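Long-range contact in chitinase (Thermococcus chitonophagus, PDB 5XSW), which hydrolyses chitin, probably as an endochitinase, this piece of the longer protein carrying a sheet-rich N-terminal part and a helical part that holds the bound sugars: residues 397-410 against 424-436. Numbering follows the deposited sequence.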
ATOM      1  N   LEU A 397     -29.843  10.474 -18.668  1.00 26.76           N
ATOM      2  CA  LEU A 397     -29.069  11.358 -17.810  1.00 20.21           C
ATOM      3  C   LEU A 397     -29.613  12.770 -17.976  1.00 30.04           C
ATOM      4  O   LEU A 397     -29.703  13.247 -19.108  1.00 27.15           O
ATOM      5  CB  LEU A 397     -27.581  11.342 -18.192  1.00 26.23           C
ATOM      6  CG  LEU A 397     -26.925   9.972 -18.392  1.00 29.67           C
ATOM      7  CD1 LEU A 397     -25.469  10.107 -18.862  1.00 22.32           C
ATOM      8  CD2 LEU A 397     -26.996   9.248 -17.019  1.00 29.56           C
ATOM      9  N   THR A 398     -29.881  13.447 -16.863  1.00 30.67           N
ATOM     10  CA  THR A 398     -30.421  14.795 -16.853  1.00 32.41           C
ATOM     11  C   THR A 398     -29.270  15.720 -16.619  1.00 34.06           C
ATOM     12  O   THR A 398     -28.155  15.271 -16.244  1.00 29.34           O
ATOM     13  CB  THR A 398     -31.450  14.986 -15.715  1.00 31.54           C
ATOM     14  OG1 THR A 398     -30.763  14.873 -14.463  1.00 31.44           O
ATOM     15  CG2 THR A 398     -32.546  13.940 -15.781  1.00 35.01           C
ATOM     16  N   TRP A 399     -29.512  17.018 -16.759  1.00 29.61           N
ATOM     17  CA  TRP A 399     -28.430  17.964 -16.524  1.00 29.27           C
ATOM     18  C   TRP A 399     -27.912  17.849 -15.077  1.00 31.16           C
ATOM     19  O   TRP A 399     -26.706  17.908 -14.837  1.00 31.71           O
ATOM     20  CB  TRP A 399     -28.824  19.454 -16.804  1.00 29.53           C
ATOM     21  CG  TRP A 399     -27.668  20.338 -16.377  1.00 28.43           C
ATOM     22  CD1 TRP A 399     -27.649  21.285 -15.370  1.00 30.18           C
ATOM     23  CD2 TRP A 399     -26.326  20.276 -16.889  1.00 32.31           C
ATOM     24  NE1 TRP A 399     -26.376  21.821 -15.251  1.00 32.07           N
ATOM     25  CE2 TRP A 399     -25.561  21.221 -16.184  1.00 32.36           C
ATOM     26  CE3 TRP A 399     -25.713  19.524 -17.901  1.00 30.46           C
ATOM     27  CZ2 TRP A 399     -24.235  21.415 -16.439  1.00 36.19           C
ATOM     28  CZ3 TRP A 399     -24.396  19.709 -18.140  1.00 32.75           C
ATOM     29  CH2 TRP A 399     -23.660  20.649 -17.426  1.00 33.70           C
ATOM     30  N   ASP A 400     -28.820  17.748 -14.108  1.00 30.05           N
ATOM     31  CA  ASP A 400     -28.429  17.572 -12.709  1.00 31.46           C
ATOM     32  C   ASP A 400     -27.480  16.337 -12.526  1.00 26.55           C
ATOM     33  O   ASP A 400     -26.536  16.416 -11.766  1.00 29.43           O
ATOM     34  CB  ASP A 400     -29.664  17.390 -11.825  1.00 29.56           C
ATOM     35  CG  ASP A 400     -30.382  18.740 -11.527  1.00 40.82           C
ATOM     36  OD1 ASP A 400     -29.821  19.813 -11.811  1.00 37.49           O
ATOM     37  OD2 ASP A 400     -31.465  18.716 -10.954  1.00 39.18           O
ATOM     38  N   ASP A 401     -27.780  15.243 -13.208  1.00 24.24           N
ATOM     39  CA  ASP A 401     -26.894  14.045 -13.196  1.00 28.76           C
ATOM     40  C   ASP A 401     -25.470  14.359 -13.654  1.00 30.36           C
ATOM     41  O   ASP A 401     -24.483  13.929 -13.023  1.00 31.49           O
ATOM     42  CB  ASP A 401     -27.449  12.955 -14.113  1.00 24.88           C
ATOM     43  CG  ASP A 401     -28.756  12.375 -13.630  1.00 28.60           C
ATOM     44  OD1 ASP A 401     -29.061  12.465 -12.413  1.00 31.89           O
ATOM     45  OD2 ASP A 401     -29.470  11.813 -14.466  1.00 26.84           O
ATOM     46  N   ILE A 402     -25.362  15.095 -14.771  1.00 30.33           N
ATOM     47  CA  ILE A 402     -24.074  15.433 -15.379  1.00 29.08           C
ATOM     48  C   ILE A 402     -23.311  16.390 -14.490  1.00 31.82           C
ATOM     49  O   ILE A 402     -22.111  16.238 -14.234  1.00 26.89           O
ATOM     50  CB  ILE A 402     -24.255  16.081 -16.797  1.00 32.71           C
ATOM     51  CG1 ILE A 402     -25.026  15.146 -17.728  1.00 32.74           C
ATOM     52  CG2 ILE A 402     -22.916  16.457 -17.412  1.00 27.27           C
ATOM     53  CD1 ILE A 402     -24.378  13.868 -18.047  1.00 32.50           C
ATOM     54  N   GLU A 403     -24.031  17.385 -13.984  1.00 32.69           N
ATOM     55  CA  GLU A 403     -23.425  18.350 -13.103  1.00 27.45           C
ATOM     56  C   GLU A 403     -22.861  17.690 -11.846  1.00 26.17           C
ATOM     57  O   GLU A 403     -21.777  18.036 -11.354  1.00 29.06           O
ATOM     58  CB  GLU A 403     -24.486  19.418 -12.719  1.00 30.61           C
ATOM     59  CG  GLU A 403     -24.005  20.308 -11.594  1.00 34.36           C
ATOM     60  CD  GLU A 403     -22.902  21.282 -12.010  1.00 49.24           C
ATOM     61  OE1 GLU A 403     -22.881  21.677 -13.198  1.00 55.24           O
ATOM     62  OE2 GLU A 403     -22.055  21.663 -11.149  1.00 52.70           O
ATOM     63  N   TYR A 404     -23.663  16.807 -11.282  1.00 24.07           N
ATOM     64  CA  TYR A 404     -23.274  16.077 -10.075  1.00 28.57           C
ATOM     65  C   TYR A 404     -21.994  15.252 -10.357  1.00 26.53           C
ATOM     66  O   TYR A 404     -20.981  15.307  -9.636  1.00 26.06           O
ATOM     67  CB  TYR A 404     -24.443  15.164  -9.658  1.00 27.65           C
ATOM     68  CG  TYR A 404     -24.025  14.179  -8.584  1.00 33.61           C
ATOM     69  CD1 TYR A 404     -23.531  14.616  -7.355  1.00 28.97           C
ATOM     70  CD2 TYR A 404     -24.100  12.816  -8.818  1.00 31.96           C
ATOM     71  CE1 TYR A 404     -23.124  13.685  -6.380  1.00 34.44           C
ATOM     72  CE2 TYR A 404     -23.718  11.904  -7.864  1.00 30.91           C
ATOM     73  CZ  TYR A 404     -23.234  12.337  -6.657  1.00 28.73           C
ATOM     74  OH  TYR A 404     -22.846  11.356  -5.753  1.00 36.21           O
ATOM     75  N   PHE A 405     -22.050  14.500 -11.444  1.00 28.52           N
ATOM     76  CA  PHE A 405     -20.896  13.696 -11.862  1.00 25.69           C
ATOM     77  C   PHE A 405     -19.619  14.526 -11.918  1.00 29.54           C
ATOM     78  O   PHE A 405     -18.611  14.172 -11.283  1.00 24.15           O
ATOM     79  CB  PHE A 405     -21.173  13.030 -13.204  1.00 24.00           C
ATOM     80  CG  PHE A 405     -20.005  12.203 -13.684  1.00 24.15           C
ATOM     81  CD1 PHE A 405     -19.768  10.938 -13.133  1.00 25.25           C
ATOM     82  CD2 PHE A 405     -19.114  12.708 -14.631  1.00 25.24           C
ATOM     83  CE1 PHE A 405     -18.658  10.184 -13.534  1.00 24.30           C
ATOM     84  CE2 PHE A 405     -18.002  11.944 -15.037  1.00 27.89           C
ATOM     85  CZ  PHE A 405     -17.801  10.682 -14.495  1.00 26.34           C
ATOM     86  N   PHE A 406     -19.637  15.692 -12.576  1.00 28.19           N
ATOM     87  CA  PHE A 406     -18.395  16.443 -12.667  1.00 27.40           C
ATOM     88  C   PHE A 406     -17.977  17.161 -11.374  1.00 27.59           C
ATOM     89  O   PHE A 406     -16.800  17.324 -11.153  1.00 28.75           O
ATOM     90  CB  PHE A 406     -18.439  17.464 -13.826  1.00 31.00           C
ATOM     91  CG  PHE A 406     -18.297  16.824 -15.163  1.00 26.40           C
ATOM     92  CD1 PHE A 406     -17.049  16.437 -15.620  1.00 29.56           C
ATOM     93  CD2 PHE A 406     -19.409  16.542 -15.944  1.00 26.35           C
ATOM     94  CE1 PHE A 406     -16.887  15.798 -16.862  1.00 28.95           C
ATOM     95  CE2 PHE A 406     -19.249  15.893 -17.197  1.00 27.70           C
ATOM     96  CZ  PHE A 406     -17.986  15.511 -17.638  1.00 27.99           C
ATOM     97  N   THR A 407     -18.937  17.580 -10.540  1.00 27.81           N
ATOM     98  CA  THR A 407     -18.625  18.040  -9.175  1.00 26.49           C
ATOM     99  C   THR A 407     -17.849  16.984  -8.379  1.00 25.05           C
ATOM    100  O   THR A 407     -16.865  17.294  -7.735  1.00 26.89           O
ATOM    101  CB  THR A 407     -19.940  18.380  -8.405  1.00 32.20           C
ATOM    102  OG1 THR A 407     -20.683  19.334  -9.172  1.00 34.52           O
ATOM    103  CG2 THR A 407     -19.667  18.965  -7.050  1.00 32.49           C
ATOM    104  N   VAL A 408     -18.321  15.750  -8.398  1.00 25.22           N
ATOM    105  CA  VAL A 408     -17.598  14.681  -7.687  1.00 26.11           C
ATOM    106  C   VAL A 408     -16.212  14.489  -8.306  1.00 24.93           C
ATOM    107  O   VAL A 408     -15.161  14.397  -7.602  1.00 24.67           O
ATOM    108  CB  VAL A 408     -18.400  13.366  -7.727  1.00 26.40           C
ATOM    109  CG1 VAL A 408     -17.538  12.226  -7.059  1.00 24.83           C
ATOM    110  CG2 VAL A 408     -19.783  13.570  -6.961  1.00 27.08           C
ATOM    111  N   VAL A 409     -16.147  14.470  -9.639  1.00 27.76           N
ATOM    112  CA  VAL A 409     -14.818  14.314 -10.245  1.00 25.49           C
ATOM    113  C   VAL A 409     -13.883  15.434  -9.766  1.00 26.35           C
ATOM    114  O   VAL A 409     -12.721  15.223  -9.411  1.00 28.96           O
ATOM    115  CB  VAL A 409     -14.901  14.289 -11.788  1.00 25.97           C
ATOM    116  CG1 VAL A 409     -13.482  14.330 -12.379  1.00 27.59           C
ATOM    117  CG2 VAL A 409     -15.600  12.973 -12.224  1.00 25.62           C
ATOM    118  N   ARG A 410     -14.398  16.651  -9.743  1.00 28.69           N
ATOM    119  CA  ARG A 410     -13.548  17.773  -9.298  1.00 26.00           C
ATOM    120  C   ARG A 410     -13.140  17.668  -7.829  1.00 22.02           C
ATOM    121  O   ARG A 410     -12.018  18.059  -7.456  1.00 27.97           O
ATOM    122  CB  ARG A 410     -14.286  19.102  -9.496  1.00 32.37           C
ATOM    123  CG  ARG A 410     -13.371  20.317  -9.348  1.00 37.58           C
ATOM    124  CD  ARG A 410     -14.082  21.567  -9.814  1.00 54.87           C
ATOM    125  NE  ARG A 410     -13.211  22.744  -9.759  1.00 65.08           N
ATOM    126  CZ  ARG A 410     -13.659  24.001  -9.791  1.00 60.65           C
ATOM    127  NH1 ARG A 410     -14.969  24.242  -9.889  1.00 54.65           N
ATOM    128  NH2 ARG A 410     -12.797  25.014  -9.726  1.00 65.26           N
ATOM    129  N   TRP A 424     -11.978  25.154 -15.481  1.00 39.81           N
ATOM    130  CA  TRP A 424     -13.065  24.240 -15.099  1.00 35.92           C
ATOM    131  C   TRP A 424     -14.422  24.836 -15.487  1.00 39.23           C
ATOM    132  O   TRP A 424     -15.306  24.148 -16.017  1.00 37.43           O
ATOM    133  CB  TRP A 424     -13.026  23.912 -13.595  1.00 42.48           C
ATOM    134  CG  TRP A 424     -13.944  22.784 -13.298  1.00 45.62           C
ATOM    135  CD1 TRP A 424     -15.275  22.865 -12.977  1.00 46.90           C
ATOM    136  CD2 TRP A 424     -13.634  21.382 -13.371  1.00 39.25           C
ATOM    137  NE1 TRP A 424     -15.793  21.597 -12.807  1.00 43.00           N
ATOM    138  CE2 TRP A 424     -14.810  20.674 -13.049  1.00 44.76           C
ATOM    139  CE3 TRP A 424     -12.465  20.657 -13.627  1.00 40.73           C
ATOM    140  CZ2 TRP A 424     -14.855  19.273 -13.005  1.00 39.78           C
ATOM    141  CZ3 TRP A 424     -12.514  19.263 -13.575  1.00 39.29           C
ATOM    142  CH2 TRP A 424     -13.706  18.592 -13.277  1.00 36.93           C
ATOM    143  N   ASN A 425     -14.595  26.134 -15.229  1.00 43.98           N
ATOM    144  CA  ASN A 425     -15.843  26.814 -15.601  1.00 39.82           C
ATOM    145  C   ASN A 425     -16.048  26.829 -17.085  1.00 33.70           C
ATOM    146  O   ASN A 425     -17.152  26.572 -17.560  1.00 35.06           O
ATOM    147  CB  ASN A 425     -15.850  28.261 -15.074  1.00 42.57           C
ATOM    148  CG  ASN A 425     -15.926  28.311 -13.577  1.00 50.11           C
ATOM    149  OD1 ASN A 425     -16.430  27.382 -12.944  1.00 48.54           O
ATOM    150  ND2 ASN A 425     -15.414  29.384 -12.992  1.00 62.59           N
ATOM    151  N   ALA A 426     -14.982  27.112 -17.841  1.00 36.64           N
ATOM    152  CA  ALA A 426     -15.102  27.054 -19.307  1.00 37.22           C
ATOM    153  C   ALA A 426     -15.468  25.648 -19.781  1.00 38.11           C
ATOM    154  O   ALA A 426     -16.289  25.455 -20.706  1.00 35.49           O
ATOM    155  CB  ALA A 426     -13.802  27.514 -19.975  1.00 36.40           C
ATOM    156  N   MET A 427     -14.843  24.652 -19.155  1.00 38.88           N
ATOM    157  CA  MET A 427     -15.162  23.255 -19.482  1.00 33.82           C
ATOM    158  C   MET A 427     -16.654  22.967 -19.242  1.00 28.48           C
ATOM    159  O   MET A 427     -17.360  22.404 -20.099  1.00 28.64           O
ATOM    160  CB  MET A 427     -14.236  22.315 -18.657  1.00 28.73           C
ATOM    161  CG  MET A 427     -14.401  20.817 -19.013  1.00 30.50           C
ATOM    162  SD  MET A 427     -13.769  19.854 -17.610  1.00 34.20           S
ATOM    163  CE  MET A 427     -15.191  19.942 -16.569  1.00 31.35           C
ATOM    164  N   MET A 428     -17.157  23.363 -18.081  1.00 30.31           N
ATOM    165  CA  MET A 428     -18.538  23.072 -17.749  1.00 29.29           C
ATOM    166  C   MET A 428     -19.542  23.834 -18.653  1.00 34.04           C
ATOM    167  O   MET A 428     -20.576  23.281 -19.003  1.00 32.09           O
ATOM    168  CB  MET A 428     -18.773  23.383 -16.252  1.00 36.68           C
ATOM    169  CG  MET A 428     -18.135  22.317 -15.301  1.00 40.65           C
ATOM    170  SD  MET A 428     -18.534  20.580 -15.746  1.00 35.28           S
ATOM    171  CE  MET A 428     -20.305  20.524 -15.602  1.00 32.76           C
ATOM    172  N   ARG A 429     -19.228  25.072 -19.083  1.00 35.87           N
ATOM    173  CA  ARG A 429     -20.067  25.717 -20.143  1.00 37.06           C
ATOM    174  C   ARG A 429     -20.149  24.858 -21.420  1.00 30.55           C
ATOM    175  O   ARG A 429     -21.239  24.599 -21.955  1.00 34.41           O
ATOM    176  CB  ARG A 429     -19.528  27.130 -20.489  1.00 38.58           C
ATOM    177  CG  ARG A 429     -19.806  28.167 -19.387  1.00 45.80           C
ATOM    178  CD  ARG A 429     -19.558  29.624 -19.839  1.00 48.05           C
ATOM    179  NE  ARG A 429     -18.141  29.902 -20.093  1.00 42.63           N
ATOM    180  CZ  ARG A 429     -17.253  30.185 -19.137  1.00 42.86           C
ATOM    181  NH1 ARG A 429     -17.624  30.241 -17.856  1.00 49.76           N
ATOM    182  NH2 ARG A 429     -15.997  30.420 -19.461  1.00 46.61           N
ATOM    183  N   ASP A 430     -18.991  24.380 -21.908  1.00 28.96           N
ATOM    184  CA  ASP A 430     -18.987  23.478 -23.065  1.00 30.62           C
ATOM    185  C   ASP A 430     -19.768  22.183 -22.831  1.00 31.22           C
ATOM    186  O   ASP A 430     -20.516  21.727 -23.695  1.00 30.12           O
ATOM    187  CB  ASP A 430     -17.556  23.107 -23.447  1.00 30.44           C
ATOM    188  CG  ASP A 430     -16.828  24.219 -24.211  1.00 42.86           C
ATOM    189  OD1 ASP A 430     -17.444  25.283 -24.544  1.00 39.63           O
ATOM    190  OD2 ASP A 430     -15.626  24.002 -24.492  1.00 36.87           O
ATOM    191  N   VAL A 431     -19.588  21.580 -21.648  1.00 31.31           N
ATOM    192  CA  VAL A 431     -20.323  20.339 -21.326  1.00 29.09           C
ATOM    193  C   VAL A 431     -21.819  20.592 -21.321  1.00 25.77           C
ATOM    194  O   VAL A 431     -22.629  19.820 -21.864  1.00 28.55           O
ATOM    195  CB  VAL A 431     -19.868  19.786 -19.924  1.00 30.27           C
ATOM    196  CG1 VAL A 431     -20.858  18.727 -19.386  1.00 27.58           C
ATOM    197  CG2 VAL A 431     -18.407  19.248 -20.010  1.00 29.36           C
ATOM    198  N   LYS A 432     -22.219  21.691 -20.675  1.00 27.27           N
ATOM    199  CA  LYS A 432     -23.672  22.008 -20.668  1.00 31.28           C
ATOM    200  C   LYS A 432     -24.227  22.284 -22.066  1.00 30.74           C
ATOM    201  O   LYS A 432     -25.343  21.816 -22.447  1.00 32.87           O
ATOM    202  CB  LYS A 432     -23.964  23.222 -19.764  1.00 36.01           C
ATOM    203  CG  LYS A 432     -25.486  23.493 -19.694  1.00 38.35           C
ATOM    204  CD  LYS A 432     -25.864  24.334 -18.533  1.00 49.71           C
ATOM    205  CE  LYS A 432     -27.393  24.305 -18.339  1.00 46.63           C
ATOM    206  NZ  LYS A 432     -27.686  24.978 -17.029  1.00 57.88           N
ATOM    207  N   ARG A 433     -23.450  23.035 -22.854  1.00 33.10           N
ATOM    208  CA  ARG A 433     -23.881  23.275 -24.252  1.00 34.44           C
ATOM    209  C   ARG A 433     -23.989  21.980 -25.016  1.00 31.55           C
ATOM    210  O   ARG A 433     -24.963  21.745 -25.754  1.00 31.98           O
ATOM    211  CB  ARG A 433     -22.920  24.235 -24.985  1.00 35.41           C
ATOM    212  CG  ARG A 433     -23.387  24.540 -26.424  1.00 35.44           C
ATOM    213  CD  ARG A 433     -22.515  25.587 -27.116  1.00 38.70           C
ATOM    214  NE  ARG A 433     -22.874  25.761 -28.535  1.00 42.20           N
ATOM    215  CZ  ARG A 433     -23.791  26.622 -28.982  1.00 43.63           C
ATOM    216  NH1 ARG A 433     -24.450  27.400 -28.127  1.00 35.21           N
ATOM    217  NH2 ARG A 433     -24.041  26.713 -30.283  1.00 37.00           N
ATOM    218  N   ALA A 434     -23.006  21.083 -24.830  1.00 29.35           N
ATOM    219  CA  ALA A 434     -23.105  19.800 -25.532  1.00 26.57           C
ATOM    220  C   ALA A 434     -24.318  18.990 -25.057  1.00 26.78           C
ATOM    221  O   ALA A 434     -25.038  18.337 -25.837  1.00 28.06           O
ATOM    222  CB  ALA A 434     -21.747  18.972 -25.336  1.00 28.45           C
ATOM    223  N   TYR A 435     -24.517  18.984 -23.742  1.00 29.92           N
ATOM    224  CA  TYR A 435     -25.713  18.313 -23.211  1.00 32.01           C
ATOM    225  C   TYR A 435     -27.033  18.866 -23.890  1.00 28.28           C
ATOM    226  O   TYR A 435     -27.899  18.122 -24.380  1.00 28.98           O
ATOM    227  CB  TYR A 435     -25.763  18.503 -21.693  1.00 28.20           C
ATOM    228  CG  TYR A 435     -27.092  18.124 -21.128  1.00 35.85           C
ATOM    229  CD1 TYR A 435     -27.343  16.800 -20.729  1.00 30.49           C
ATOM    230  CD2 TYR A 435     -28.136  19.074 -21.042  1.00 30.62           C
ATOM    231  CE1 TYR A 435     -28.575  16.421 -20.250  1.00 28.87           C
ATOM    232  CE2 TYR A 435     -29.380  18.699 -20.580  1.00 31.27           C
ATOM    233  CZ  TYR A 435     -29.592  17.378 -20.183  1.00 33.39           C
ATOM    234  OH  TYR A 435     -30.818  16.991 -19.697  1.00 29.34           O
ATOM    235  N   ASP A 436     -27.135  20.186 -23.907  1.00 30.82           N
ATOM    236  CA  ASP A 436     -28.317  20.870 -24.512  1.00 34.30           C
ATOM    237  C   ASP A 436     -28.514  20.435 -25.969  1.00 33.02           C
ATOM    238  O   ASP A 436     -29.608  19.982 -26.336  1.00 33.86           O
ATOM    239  CB  ASP A 436     -28.158  22.395 -24.398  1.00 38.05           C
ATOM    240  CG  ASP A 436     -28.328  22.893 -22.985  1.00 42.01           C
ATOM    241  OD1 ASP A 436     -29.038  22.190 -22.228  1.00 40.14           O
ATOM    242  OD2 ASP A 436     -27.749  23.960 -22.631  1.00 42.49           O
TER
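Trp399 and Phe406 enter helix 424-436 as knobs into holes in a helical hairpin of the chain's helical part; the roughly antiparallel segments bring their axes within 11.0 Å, at 153°. Two cation-pi contacts lie near its ends. With CG anti to the backbone N (chi1 -167°), the extended Arg410 lies along a face of Trp424: CD sits 3.4 Å from the five-membered centroid, and the guanidinium lies nearly flat on the indole, planes at 19°. Met427 CE covers the opposite face. With an alanine in place of Trp424, the Arg410 guanidinium would probably lose its platform and a gap would open beside Phe406. Near the opposite end of the hairpin, Lys432 stretches across Trp399, its CB over the six-membered ring and NZ off-centre, 4.2 Å from the five-membered centroid. Apolar packing fills the middle: Val431 CG1 meets Ile402 CG2 at 3.6 Å, backed by Ala460 and Phe453 of helix 449-461. Met428 SD makes an oblique Met-aromatic contact with Phe406. Thr398 and Asp401 form a capping box at the N-terminus of helix 399-410, Asp401 N giving to Thr398 OG1. Beside that cap, Trp399 CB lies over the face of Tyr435, whose edge brings CE1 3.6 Å from Leu397 O.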